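Local coordinates for protein glucanase (Klebsiella pneumoniae, PDB 5GY3) that probably cuts internal beta-1,4-glucosidic bonds in cellulose, lichenin and cereal beta-glucans, as a family 8 glycoside hydrolase, at residues I18-T21 / S27-E30; E30-A35 / D49-W54; L59-K62 / F67-R70; W69-N72 / D77-A80; D87-I92 / A117-Y122. All blocks are in the same frame, centred on the assembly; numbering follows the deposited sequence.

Contacts 1 to 4 follow one another along the first 80 residues, and contact 5 brings in helices 86-103 and 106-123. Contacts 1 and 2, with centres about 9 Å apart, share Glu30 and are tied by Ile18 N to Gln32 OE1 at 3.0 Å. Contacts 3 and 4, also about 9 Å apart between centres, share Trp69 and Arg70. The two-stranded sheet joins contacts 1 and 4 through Ser27 O and Tyr71 N, 2.7 Å apart. Contact 5 holds Asp87, the predicted nucleophile. The side chain of His28 in contact 1 lies about 8 Å from that of Asp87, and the side chain of Phe67 in contact 3 about 10 Å from it.

Contact 1: I18-T21 / S27-E30; sequences IIDT and SHTE
Ile19 and Ser27 are the residues whose CA atoms come nearest, 5.3 Å apart, where the loop 18-21 runs past the short strand 27-28 and the start of helix 29-41. The hydroxyl of Ser27 donates to the carbonyl of Ile18, with OG only 2.6 Å from Ile18 O, and it comes from well above the carbonyl plane. Water 1, 2.9 Å from Ile18 O, can donate to the same oxygen and accepts from the backbone N of His28 at 2.9 Å. That one carbonyl is thus joined to a serine side chain and probably, through water, to the next residue of the strand. Methyl CD1 of Ile19 rests against Ser27 OG at 3.7 Å. The second polar link is a histidine-carboxylate hydrogen bond: His28 NE2 donates to Asp20 OD2 over 3.1 Å, almost straight at 169°. The acceptor lies in the imidazole plane, whereas the donor reaches the anti side of the carboxylate, and the two flat groups stand nearly perpendicular, 81° apart. Asp20 reaches the ring because its CG is anti to the backbone N (chi1 -163°). On its other nitrogen, ND1, His28 accepts from Gly31 N, so both ring nitrogens are engaged, which fixes the flip of the imidazole. The ring of Tyr293 also meets that of His28. The ND1 bond makes His28 the N-cap of helix 29-41, and the whole is a buried, capped helix start anchored to the preceding loop, not far from the predicted active site.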
# COMPACT_ATOMS: atom_id res chain seq x y z
N ILE A 18 -6.85 -13.77 4.41
CA ILE A 18 -5.39 -13.81 4.33
C ILE A 18 -4.85 -13.60 5.73
O ILE A 18 -5.27 -12.67 6.43
CB ILE A 18 -4.85 -12.74 3.37
CG1 ILE A 18 -5.28 -13.06 1.94
CG2 ILE A 18 -3.32 -12.67 3.46
CD1 ILE A 18 -4.54 -14.23 1.31
N ILE A 19 -3.93 -14.46 6.14
CA ILE A 19 -3.48 -14.53 7.53
C ILE A 19 -2.07 -13.96 7.62
O ILE A 19 -1.15 -14.44 6.95
CB ILE A 19 -3.51 -15.98 8.05
CG1 ILE A 19 -4.94 -16.51 8.03
CG2 ILE A 19 -2.98 -16.03 9.44
CD1 ILE A 19 -5.92 -15.66 8.77
N ASP A 20 -1.92 -12.92 8.44
CA ASP A 20 -0.61 -12.35 8.77
C ASP A 20 -0.03 -13.22 9.88
O ASP A 20 -0.16 -12.95 11.07
CB ASP A 20 -0.78 -10.89 9.20
CG ASP A 20 0.53 -10.09 9.18
OD1 ASP A 20 1.62 -10.68 9.33
OD2 ASP A 20 0.44 -8.85 9.01
N THR A 21 0.61 -14.33 9.46
CA THR A 21 1.03 -15.35 10.42
C THR A 21 2.16 -14.89 11.33
O THR A 21 2.40 -15.52 12.36
CB THR A 21 1.44 -16.65 9.71
OG1 THR A 21 2.33 -16.37 8.62
CG2 THR A 21 0.22 -17.42 9.18
N SER A 27 -6.05 -10.57 10.05
CA SER A 27 -6.31 -10.19 8.67
C SER A 27 -6.55 -8.69 8.62
O SER A 27 -6.98 -8.08 9.60
CB SER A 27 -7.52 -10.93 8.11
OG SER A 27 -7.27 -12.31 8.01
N HIS A 28 -6.28 -8.09 7.47
CA HIS A 28 -6.49 -6.65 7.34
C HIS A 28 -6.78 -6.31 5.89
O HIS A 28 -6.62 -7.14 4.99
CB HIS A 28 -5.30 -5.86 7.88
CG HIS A 28 -3.97 -6.48 7.58
ND1 HIS A 28 -3.48 -6.61 6.30
CD2 HIS A 28 -3.03 -7.00 8.41
CE1 HIS A 28 -2.29 -7.19 6.35
NE2 HIS A 28 -1.99 -7.43 7.62
N THR A 29 -7.22 -5.08 5.67
CA THR A 29 -7.64 -4.71 4.32
C THR A 29 -6.45 -4.59 3.37
O THR A 29 -6.60 -4.84 2.17
CB THR A 29 -8.47 -3.43 4.35
OG1 THR A 29 -7.81 -2.42 5.12
CG2 THR A 29 -9.81 -3.72 4.99
N GLU A 30 -5.27 -4.23 3.88
CA GLU A 30 -4.07 -4.34 3.07
C GLU A 30 -3.88 -5.77 2.57
O GLU A 30 -3.63 -6.00 1.38
CB GLU A 30 -2.84 -3.89 3.87
CG GLU A 30 -1.53 -4.31 3.22
CD GLU A 30 -0.34 -4.19 4.15
OE1 GLU A 30 -0.05 -3.06 4.59
OE2 GLU A 30 0.31 -5.23 4.43
O HOH W 1 -5.49 -10.00 5.43

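Contact 2: E30-A35 / D49-W54; sequences EGQGFA and DKLWQW
Ala35 and Leu51 form the tight apolar part of this helix pair. Methyl CD1 of Leu51 sits 3.7 Å from Ala35 CB and 3.6 Å from Ala35 O, while CD2 comes within 4.0 Å of Ala35 CB. Helices 29-41 and 45-59 run nearly antiparallel here, their local axes 9.7 Å apart and crossing at -152°, and the small alanine leaves the leucine fork room to lie against the backbone. One turn away, Gln32 meets Trp54 across the six-membered half of the indole. Its chain turns about the CB-CG bond (chi2 -53°), laying CD 3.7 Å from Trp54 CZ3 and NE2 3.5 Å from Trp54 CE3, with the amide and ring planes 59° apart. The far side of helix 45-59 is looser: Gln53 is exposed, Asp49 and Lys50 are partly so, and none of the three touches helix 29-41 here. No hydrogen bond links the two segments. The buried amide of Gln32 is satisfied by others, NE2 donating to Gly16 O and Thr55 OG1 while OE1 accepts from Ile18 N. Those bonds fix its rotation, so a polar group is pressed against leucine and tryptophan without being left unpaired.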
# COMPACT_ATOMS: atom_id res chain seq x y z
N GLU A 30 -5.27 -4.23 3.88
CA GLU A 30 -4.07 -4.34 3.07
C GLU A 30 -3.88 -5.77 2.57
O GLU A 30 -3.63 -6.00 1.38
CB GLU A 30 -2.84 -3.89 3.87
CG GLU A 30 -1.53 -4.31 3.22
CD GLU A 30 -0.34 -4.19 4.15
OE1 GLU A 30 -0.05 -3.06 4.59
OE2 GLU A 30 0.31 -5.23 4.43
N GLY A 31 -4.01 -6.75 3.47
CA GLY A 31 -3.80 -8.14 3.07
C GLY A 31 -4.85 -8.64 2.09
O GLY A 31 -4.53 -9.30 1.11
N GLN A 32 -6.12 -8.34 2.36
CA GLN A 32 -7.18 -8.71 1.42
C GLN A 32 -6.97 -8.04 0.07
O GLN A 32 -7.08 -8.68 -0.98
CB GLN A 32 -8.56 -8.35 1.97
CG GLN A 32 -8.90 -8.97 3.31
CD GLN A 32 -8.71 -10.48 3.33
OE1 GLN A 32 -7.84 -10.99 4.04
NE2 GLN A 32 -9.54 -11.20 2.57
N GLY A 33 -6.65 -6.74 0.07
CA GLY A 33 -6.47 -6.02 -1.18
C GLY A 33 -5.26 -6.49 -1.97
O GLY A 33 -5.34 -6.66 -3.19
N PHE A 34 -4.12 -6.69 -1.29
CA PHE A 34 -2.95 -7.28 -1.94
C PHE A 34 -3.32 -8.61 -2.59
O PHE A 34 -2.98 -8.86 -3.75
CB PHE A 34 -1.83 -7.53 -0.93
CG PHE A 34 -1.00 -6.33 -0.59
CD1 PHE A 34 -1.10 -5.16 -1.30
CD2 PHE A 34 -0.10 -6.40 0.46
CE1 PHE A 34 -0.31 -4.06 -0.97
CE2 PHE A 34 0.69 -5.31 0.80
CZ PHE A 34 0.58 -4.13 0.08
N ALA A 35 -3.97 -9.48 -1.83
CA ALA A 35 -4.27 -10.81 -2.35
C ALA A 35 -5.27 -10.73 -3.49
O ALA A 35 -5.18 -11.50 -4.46
CB ALA A 35 -4.80 -11.70 -1.24
N ASP A 49 -13.00 -14.28 -5.81
CA ASP A 49 -14.36 -14.17 -5.28
C ASP A 49 -14.41 -14.56 -3.80
O ASP A 49 -15.18 -13.97 -3.03
CB ASP A 49 -15.32 -15.01 -6.12
CG ASP A 49 -15.68 -14.36 -7.46
OD1 ASP A 49 -15.57 -13.12 -7.59
OD2 ASP A 49 -16.09 -15.07 -8.40
N LYS A 50 -13.60 -15.54 -3.38
CA LYS A 50 -13.54 -15.91 -1.97
C LYS A 50 -12.97 -14.76 -1.14
O LYS A 50 -13.51 -14.41 -0.08
CB LYS A 50 -12.67 -17.15 -1.76
CG LYS A 50 -13.34 -18.51 -2.03
CD LYS A 50 -12.28 -19.65 -2.08
CE LYS A 50 -11.84 -19.94 -3.53
NZ LYS A 50 -10.43 -20.45 -3.74
N LEU A 51 -11.87 -14.17 -1.60
CA LEU A 51 -11.24 -13.06 -0.89
C LEU A 51 -12.19 -11.88 -0.77
O LEU A 51 -12.34 -11.28 0.30
CB LEU A 51 -9.96 -12.63 -1.60
CG LEU A 51 -8.81 -13.63 -1.67
CD1 LEU A 51 -7.81 -13.25 -2.76
CD2 LEU A 51 -8.13 -13.70 -0.31
N TRP A 52 -12.85 -11.54 -1.88
CA TRP A 52 -13.74 -10.39 -1.90
C TRP A 52 -15.01 -10.66 -1.09
O TRP A 52 -15.46 -9.79 -0.34
CB TRP A 52 -14.08 -10.03 -3.36
CG TRP A 52 -15.16 -9.01 -3.52
CD1 TRP A 52 -16.25 -9.09 -4.36
CD2 TRP A 52 -15.28 -7.75 -2.84
NE1 TRP A 52 -17.03 -7.96 -4.24
CE2 TRP A 52 -16.46 -7.12 -3.31
CE3 TRP A 52 -14.51 -7.09 -1.88
CZ2 TRP A 52 -16.88 -5.87 -2.85
CZ3 TRP A 52 -14.92 -5.85 -1.42
CH2 TRP A 52 -16.10 -5.26 -1.90
N GLN A 53 -15.57 -11.86 -1.22
CA GLN A 53 -16.76 -12.20 -0.45
C GLN A 53 -16.51 -12.10 1.05
O GLN A 53 -17.35 -11.58 1.80
CB GLN A 53 -17.23 -13.61 -0.82
CG GLN A 53 -18.27 -14.22 0.13
CD GLN A 53 -18.57 -15.68 -0.22
OE1 GLN A 53 -17.73 -16.39 -0.79
NE2 GLN A 53 -19.78 -16.14 0.12
N TRP A 54 -15.36 -12.58 1.53
CA TRP A 54 -15.09 -12.47 2.95
C TRP A 54 -14.89 -11.01 3.35
O TRP A 54 -15.43 -10.55 4.36
CB TRP A 54 -13.87 -13.30 3.36
CG TRP A 54 -13.62 -13.17 4.83
CD1 TRP A 54 -14.16 -13.94 5.83
CD2 TRP A 54 -12.80 -12.19 5.48
NE1 TRP A 54 -13.72 -13.50 7.06
CE2 TRP A 54 -12.89 -12.42 6.87
CE3 TRP A 54 -12.01 -11.13 5.02
CZ2 TRP A 54 -12.21 -11.64 7.81
CZ3 TRP A 54 -11.32 -10.36 5.95
CH2 TRP A 54 -11.43 -10.62 7.33

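Contact 3: L59-K62 / F67-R70; sequences LRDK and FYWR
A single beta bridge between Arg60 and Phe67, CA atoms 4.4 Å apart, closes the loop that leads out of helix 45-59 toward strand 70-71. Its hydrogen bond runs from Tyr68 N to Leu59 O at 2.8 Å, in the carbonyl plane but bent at the hydrogen (139°). Phe67 CA offers a further C-H to the same oxygen, 3.2 Å from Leu59 O. The side chains divide into two pairs. Arg60 leaves the helix with its chain bent at chi2 and chi3, which brings the guanidinium back to the CE2-CZ end of the phenyl ring, so that Phe67 CZ lies 3.6 Å above the centre of the guanidinium face, the planes 32° apart. Its NE keeps a salt bridge to Asp56, and NH1 donates to Gly65 O. In the second pair Asp61 CB comes over one face of the Tyr68 ring, 4.1 Å from the ring centroid, in a CH-pi contact offset toward the rim. The carboxylate follows along the ring, with OD2 3.5 Å from Tyr68 CE1. Water 2 joins the ends of this pair, 2.8 Å from Asp61 OD1 and 2.7 Å from Tyr68 OH. Lys82 approaches the tyrosine as a cation-pi partner, and Ser63 shares Asp61 OD1. The loop is thus held by one backbone bond, by a phenyl corner set against the guanidinium face and by Asp61 CB over the tyrosine, with the arginine's charge met by Asp56.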
# COMPACT_ATOMS: atom_id res chain seq x y z
N LEU A 59 -15.99 -7.11 6.68
CA LEU A 59 -15.34 -5.85 7.05
C LEU A 59 -16.03 -4.59 6.54
O LEU A 59 -15.60 -3.50 6.91
CB LEU A 59 -13.88 -5.86 6.56
CG LEU A 59 -12.99 -6.93 7.17
CD1 LEU A 59 -11.57 -6.83 6.60
CD2 LEU A 59 -12.97 -6.83 8.70
N ARG A 60 -17.09 -4.70 5.74
CA ARG A 60 -17.70 -3.48 5.21
C ARG A 60 -18.22 -2.60 6.33
O ARG A 60 -18.94 -3.07 7.23
CB ARG A 60 -18.84 -3.81 4.25
CG ARG A 60 -19.46 -2.57 3.64
CD ARG A 60 -18.59 -2.02 2.52
NE ARG A 60 -18.73 -2.86 1.33
CZ ARG A 60 -18.56 -2.45 0.08
NH1 ARG A 60 -18.24 -1.18 -0.18
NH2 ARG A 60 -18.71 -3.31 -0.92
N ASP A 61 -17.85 -1.32 6.29
CA ASP A 61 -18.42 -0.30 7.17
C ASP A 61 -19.61 0.33 6.45
O ASP A 61 -19.43 1.11 5.51
CB ASP A 61 -17.36 0.75 7.52
CG ASP A 61 -17.87 1.80 8.51
OD1 ASP A 61 -19.10 1.96 8.65
OD2 ASP A 61 -17.02 2.48 9.14
N LYS A 62 -20.82 -0.02 6.88
CA LYS A 62 -22.01 0.41 6.16
C LYS A 62 -22.29 1.90 6.30
O LYS A 62 -23.06 2.45 5.51
CB LYS A 62 -23.23 -0.39 6.63
CG LYS A 62 -23.17 -1.88 6.30
CD LYS A 62 -23.75 -2.16 4.94
CE LYS A 62 -23.77 -3.67 4.66
NZ LYS A 62 -24.42 -4.43 5.78
N PHE A 67 -14.07 0.06 4.78
CA PHE A 67 -13.91 -1.23 5.44
C PHE A 67 -13.18 -1.07 6.76
O PHE A 67 -12.15 -0.39 6.83
CB PHE A 67 -13.13 -2.20 4.53
CG PHE A 67 -13.77 -2.41 3.19
CD1 PHE A 67 -13.47 -1.57 2.13
CD2 PHE A 67 -14.70 -3.42 3.00
CE1 PHE A 67 -14.08 -1.75 0.89
CE2 PHE A 67 -15.30 -3.61 1.76
CZ PHE A 67 -15.00 -2.77 0.71
N TYR A 68 -13.70 -1.71 7.81
CA TYR A 68 -12.92 -1.88 9.04
C TYR A 68 -11.58 -2.53 8.69
O TYR A 68 -11.54 -3.51 7.95
CB TYR A 68 -13.68 -2.75 10.04
CG TYR A 68 -15.09 -2.27 10.30
CD1 TYR A 68 -15.34 -0.95 10.68
CD2 TYR A 68 -16.18 -3.12 10.17
CE1 TYR A 68 -16.62 -0.51 10.93
CE2 TYR A 68 -17.47 -2.68 10.42
CZ TYR A 68 -17.68 -1.37 10.79
OH TYR A 68 -18.97 -0.93 11.04
N TRP A 69 -10.49 -1.97 9.20
CA TRP A 69 -9.19 -2.31 8.62
C TRP A 69 -8.61 -3.61 9.13
O TRP A 69 -7.79 -4.21 8.43
CB TRP A 69 -8.18 -1.18 8.84
CG TRP A 69 -7.59 -1.13 10.23
CD1 TRP A 69 -8.18 -0.63 11.35
CD2 TRP A 69 -6.28 -1.59 10.63
NE1 TRP A 69 -7.32 -0.74 12.43
CE2 TRP A 69 -6.15 -1.33 12.01
CE3 TRP A 69 -5.21 -2.19 9.95
CZ2 TRP A 69 -5.00 -1.65 12.73
CZ3 TRP A 69 -4.06 -2.51 10.66
CH2 TRP A 69 -3.97 -2.24 12.03
N ARG A 70 -8.99 -4.08 10.32
CA ARG A 70 -8.30 -5.20 10.96
C ARG A 70 -9.30 -6.21 11.51
O ARG A 70 -10.34 -5.84 12.06
CB ARG A 70 -7.40 -4.68 12.08
CG ARG A 70 -6.47 -5.72 12.70
CD ARG A 70 -5.50 -5.01 13.64
NE ARG A 70 -4.69 -5.91 14.46
CZ ARG A 70 -5.11 -6.45 15.60
NH1 ARG A 70 -6.33 -6.19 16.05
NH2 ARG A 70 -4.31 -7.25 16.29
O HOH W 2 -20.96 0.86 10.50

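Contact 4: W69-N72 / D77-A80; sequences WRYN and DPIA
Pro78 lies against one face of the Tyr71 ring, the two side chains side by side and pointing the same way. Pro78 CB sits 3.5 Å above the ring plane, displaced toward the rim so that it is 3.5 Å from Tyr71 CE1, in a CH-pi contact. Ile79 approaches the same ring at its edge: methyl CG2 lies near the ring plane, 3.9 Å from Tyr71 CD1. The ring reaches both residues because CG is anti to the backbone N of Tyr71 (chi1 -179°), which extends the phenol along the proline. Alongside this packing the backbones are joined: Asn72 N donates to Pro78 O over 2.8 Å, nearly straight at 166° and on a carbonyl lone pair. Tyr71 CA adds a C-H contact to the same oxygen at 3.3 Å, and Pro78 CA returns one to Asn72 O at 3.2 Å. The turn around Pro78 is kept by Asp77, whose OD1 accepts from Ile79 N at 3.0 Å in an Asx turn. In the fold, strand 70-71 pairs antiparallel with strand 27-28, the Tyr71 ring meets that of Trp54 edge-to-face, and Leu59 at the end of helix 45-59 packs on both Tyr71 and Ile79, so the loop leading to helix 86-103 is folded onto this strand and helix at the protein surface.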
# COMPACT_ATOMS: atom_id res chain seq x y z
N TRP A 69 -10.49 -1.97 9.20
CA TRP A 69 -9.19 -2.31 8.62
C TRP A 69 -8.61 -3.61 9.13
O TRP A 69 -7.79 -4.21 8.43
CB TRP A 69 -8.18 -1.18 8.84
CG TRP A 69 -7.59 -1.13 10.23
CD1 TRP A 69 -8.18 -0.63 11.35
CD2 TRP A 69 -6.28 -1.59 10.63
NE1 TRP A 69 -7.32 -0.74 12.43
CE2 TRP A 69 -6.15 -1.33 12.01
CE3 TRP A 69 -5.21 -2.19 9.95
CZ2 TRP A 69 -5.00 -1.65 12.73
CZ3 TRP A 69 -4.06 -2.51 10.66
CH2 TRP A 69 -3.97 -2.24 12.03
N ARG A 70 -8.99 -4.08 10.32
CA ARG A 70 -8.30 -5.20 10.96
C ARG A 70 -9.30 -6.21 11.51
O ARG A 70 -10.34 -5.84 12.06
CB ARG A 70 -7.40 -4.68 12.08
CG ARG A 70 -6.47 -5.72 12.70
CD ARG A 70 -5.50 -5.01 13.64
NE ARG A 70 -4.69 -5.91 14.46
CZ ARG A 70 -5.11 -6.45 15.60
NH1 ARG A 70 -6.33 -6.19 16.05
NH2 ARG A 70 -4.31 -7.25 16.29
N TYR A 71 -8.95 -7.49 11.38
CA TYR A 71 -9.77 -8.59 11.87
C TYR A 71 -8.89 -9.50 12.72
O TYR A 71 -7.94 -10.10 12.21
CB TYR A 71 -10.38 -9.37 10.70
CG TYR A 71 -11.28 -10.53 11.12
CD1 TYR A 71 -12.62 -10.32 11.38
CD2 TYR A 71 -10.77 -11.82 11.23
CE1 TYR A 71 -13.45 -11.37 11.75
CE2 TYR A 71 -11.59 -12.88 11.59
CZ TYR A 71 -12.92 -12.64 11.85
OH TYR A 71 -13.74 -13.69 12.21
N ASN A 72 -9.19 -9.58 14.02
CA ASN A 72 -8.42 -10.42 14.94
C ASN A 72 -9.27 -11.62 15.36
O ASN A 72 -10.18 -11.47 16.19
CB ASN A 72 -7.97 -9.62 16.17
CG ASN A 72 -7.08 -10.43 17.10
OD1 ASN A 72 -6.82 -11.61 16.87
ND2 ASN A 72 -6.59 -9.79 18.16
N ASP A 77 -14.12 -9.41 20.38
CA ASP A 77 -14.71 -8.77 19.22
C ASP A 77 -13.65 -8.70 18.14
O ASP A 77 -12.70 -7.91 18.26
CB ASP A 77 -15.22 -7.37 19.57
CG ASP A 77 -15.95 -6.71 18.43
OD1 ASP A 77 -15.79 -7.13 17.26
OD2 ASP A 77 -16.70 -5.75 18.70
N PRO A 78 -13.76 -9.49 17.06
CA PRO A 78 -12.67 -9.53 16.07
C PRO A 78 -12.52 -8.24 15.28
O PRO A 78 -11.48 -8.06 14.62
CB PRO A 78 -13.07 -10.69 15.14
CG PRO A 78 -14.19 -11.41 15.87
CD PRO A 78 -14.87 -10.38 16.70
N ILE A 79 -13.50 -7.35 15.32
CA ILE A 79 -13.42 -6.07 14.64
C ILE A 79 -13.59 -4.96 15.67
O ILE A 79 -14.52 -4.15 15.58
CB ILE A 79 -14.45 -5.97 13.50
CG1 ILE A 79 -15.84 -6.40 13.96
CG2 ILE A 79 -14.05 -6.85 12.35
CD1 ILE A 79 -16.87 -6.45 12.84
N ALA A 80 -12.69 -4.93 16.65
CA ALA A 80 -12.79 -3.93 17.72
C ALA A 80 -12.56 -2.52 17.19
O ALA A 80 -13.32 -1.60 17.52
CB ALA A 80 -11.80 -4.26 18.83

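Contact 5: D87-I92 / A117-Y122; sequences DGDTLI and ASLLKY
Leu119 holds CG beside its own backbone N (chi1 -77°) and extends onward with chi2 at 166°, a shape that carries both methyls across to Asp89 and Thr90. CD2 lies against the aspartate, 3.8 Å from Asp89 CB and 4.1 Å from Asp89 OD2. CD1 settles on the threonine, 3.6 Å from Thr90 OG1 and 4.0 Å from Thr90 CA. The fork of one leucine thus straddles two successive residues of helix 86-103. The leucine crosses Thr90 at about a right angle and Asp89 obliquely. With the CA atoms of Thr90 and Leu119 no nearer than 7.7 Å, these two segments meet through this one side chain, and no hydrogen bond passes between them. The polar atoms under the methyls have partners of their own. Thr90 OG1 sits beside its backbone N (chi1 -64°), which turns it back along the helix to donate to Ser86 O, one turn earlier. Asp89 OD2 accepts from Asn84 ND2, and OD1 takes a weak hydrogen bond from Phe67 N. Asp87, the predicted nucleophile, begins the segment, but its side chain points away from residues 117-122 and comes no closer than 8.3 Å to them. Around the contact, helix 167-183 covers Leu119 through Trp170, helix 155-164 touches Thr90 with Ala157 and Phe161, and helix 29-41 packs on Leu91 and Ile92, so that helix 86-103 is flanked by several helices, consistent with the alpha-helical barrel of this family.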
# COMPACT_ATOMS: atom_id res chain seq x y z
N ASP A 87 -5.26 2.94 2.56
CA ASP A 87 -4.55 2.17 1.55
C ASP A 87 -5.22 0.83 1.31
O ASP A 87 -5.28 0.35 0.18
CB ASP A 87 -3.06 2.01 1.89
CG ASP A 87 -2.79 1.20 3.16
OD1 ASP A 87 -3.63 1.17 4.09
OD2 ASP A 87 -1.68 0.61 3.23
N GLY A 88 -5.75 0.20 2.37
CA GLY A 88 -6.46 -1.05 2.18
C GLY A 88 -7.71 -0.89 1.34
O GLY A 88 -7.95 -1.66 0.41
N ASP A 89 -8.53 0.13 1.67
CA ASP A 89 -9.71 0.42 0.85
C ASP A 89 -9.33 0.64 -0.60
O ASP A 89 -10.04 0.20 -1.52
CB ASP A 89 -10.44 1.68 1.34
CG ASP A 89 -10.78 1.67 2.83
OD1 ASP A 89 -11.21 0.63 3.37
OD2 ASP A 89 -10.66 2.75 3.44
N THR A 90 -8.25 1.39 -0.83
CA THR A 90 -7.80 1.67 -2.19
C THR A 90 -7.41 0.40 -2.92
O THR A 90 -7.77 0.20 -4.09
CB THR A 90 -6.61 2.64 -2.13
OG1 THR A 90 -7.02 3.89 -1.58
CG2 THR A 90 -6.00 2.85 -3.50
N LEU A 91 -6.64 -0.47 -2.26
CA LEU A 91 -6.17 -1.70 -2.89
C LEU A 91 -7.33 -2.59 -3.29
O LEU A 91 -7.33 -3.19 -4.37
CB LEU A 91 -5.23 -2.45 -1.94
CG LEU A 91 -3.91 -1.74 -1.67
CD1 LEU A 91 -3.25 -2.33 -0.43
CD2 LEU A 91 -3.00 -1.85 -2.88
N ILE A 92 -8.33 -2.68 -2.40
CA ILE A 92 -9.54 -3.46 -2.69
C ILE A 92 -10.27 -2.89 -3.90
O ILE A 92 -10.65 -3.62 -4.81
CB ILE A 92 -10.45 -3.50 -1.45
CG1 ILE A 92 -9.80 -4.34 -0.33
CG2 ILE A 92 -11.84 -4.03 -1.82
CD1 ILE A 92 -10.39 -4.10 1.10
N ALA A 117 -15.78 6.37 -4.78
CA ALA A 117 -16.59 7.53 -4.39
C ALA A 117 -16.54 7.74 -2.89
O ALA A 117 -16.45 8.89 -2.42
CB ALA A 117 -18.03 7.37 -4.87
N SER A 118 -16.57 6.65 -2.11
CA SER A 118 -16.44 6.76 -0.66
C SER A 118 -15.07 7.29 -0.25
O SER A 118 -14.96 8.07 0.70
CB SER A 118 -16.68 5.39 -0.01
OG SER A 118 -18.05 5.05 -0.01
N LEU A 119 -14.02 6.87 -0.94
CA LEU A 119 -12.69 7.39 -0.61
C LEU A 119 -12.63 8.90 -0.81
O LEU A 119 -12.11 9.62 0.04
CB LEU A 119 -11.63 6.68 -1.44
CG LEU A 119 -11.28 5.28 -0.96
CD1 LEU A 119 -10.49 4.57 -2.05
CD2 LEU A 119 -10.45 5.37 0.33
N LEU A 120 -13.15 9.40 -1.94
CA LEU A 120 -13.12 10.85 -2.15
C LEU A 120 -13.98 11.57 -1.13
O LEU A 120 -13.59 12.63 -0.61
CB LEU A 120 -13.59 11.19 -3.57
CG LEU A 120 -12.68 10.69 -4.69
CD1 LEU A 120 -13.29 11.04 -6.05
CD2 LEU A 120 -11.26 11.24 -4.57
N LYS A 121 -15.16 11.02 -0.81
CA LYS A 121 -16.08 11.74 0.06
C LYS A 121 -15.58 11.79 1.50
O LYS A 121 -15.66 12.84 2.16
CB LYS A 121 -17.46 11.09 -0.00
CG LYS A 121 -18.46 11.74 0.93
CD LYS A 121 -19.85 11.18 0.73
CE LYS A 121 -20.82 11.86 1.68
NZ LYS A 121 -22.18 11.28 1.55
N TYR A 122 -15.03 10.68 2.01
CA TYR A 122 -14.74 10.56 3.43
C TYR A 122 -13.27 10.63 3.82
O TYR A 122 -12.98 10.87 5.00
CB TYR A 122 -15.31 9.24 3.97
CG TYR A 122 -16.80 9.18 3.89
CD1 TYR A 122 -17.60 9.82 4.83
CD2 TYR A 122 -17.42 8.46 2.88
CE1 TYR A 122 -18.98 9.76 4.75
CE2 TYR A 122 -18.80 8.39 2.79
CZ TYR A 122 -19.57 9.03 3.73
OH TYR A 122 -20.94 8.95 3.63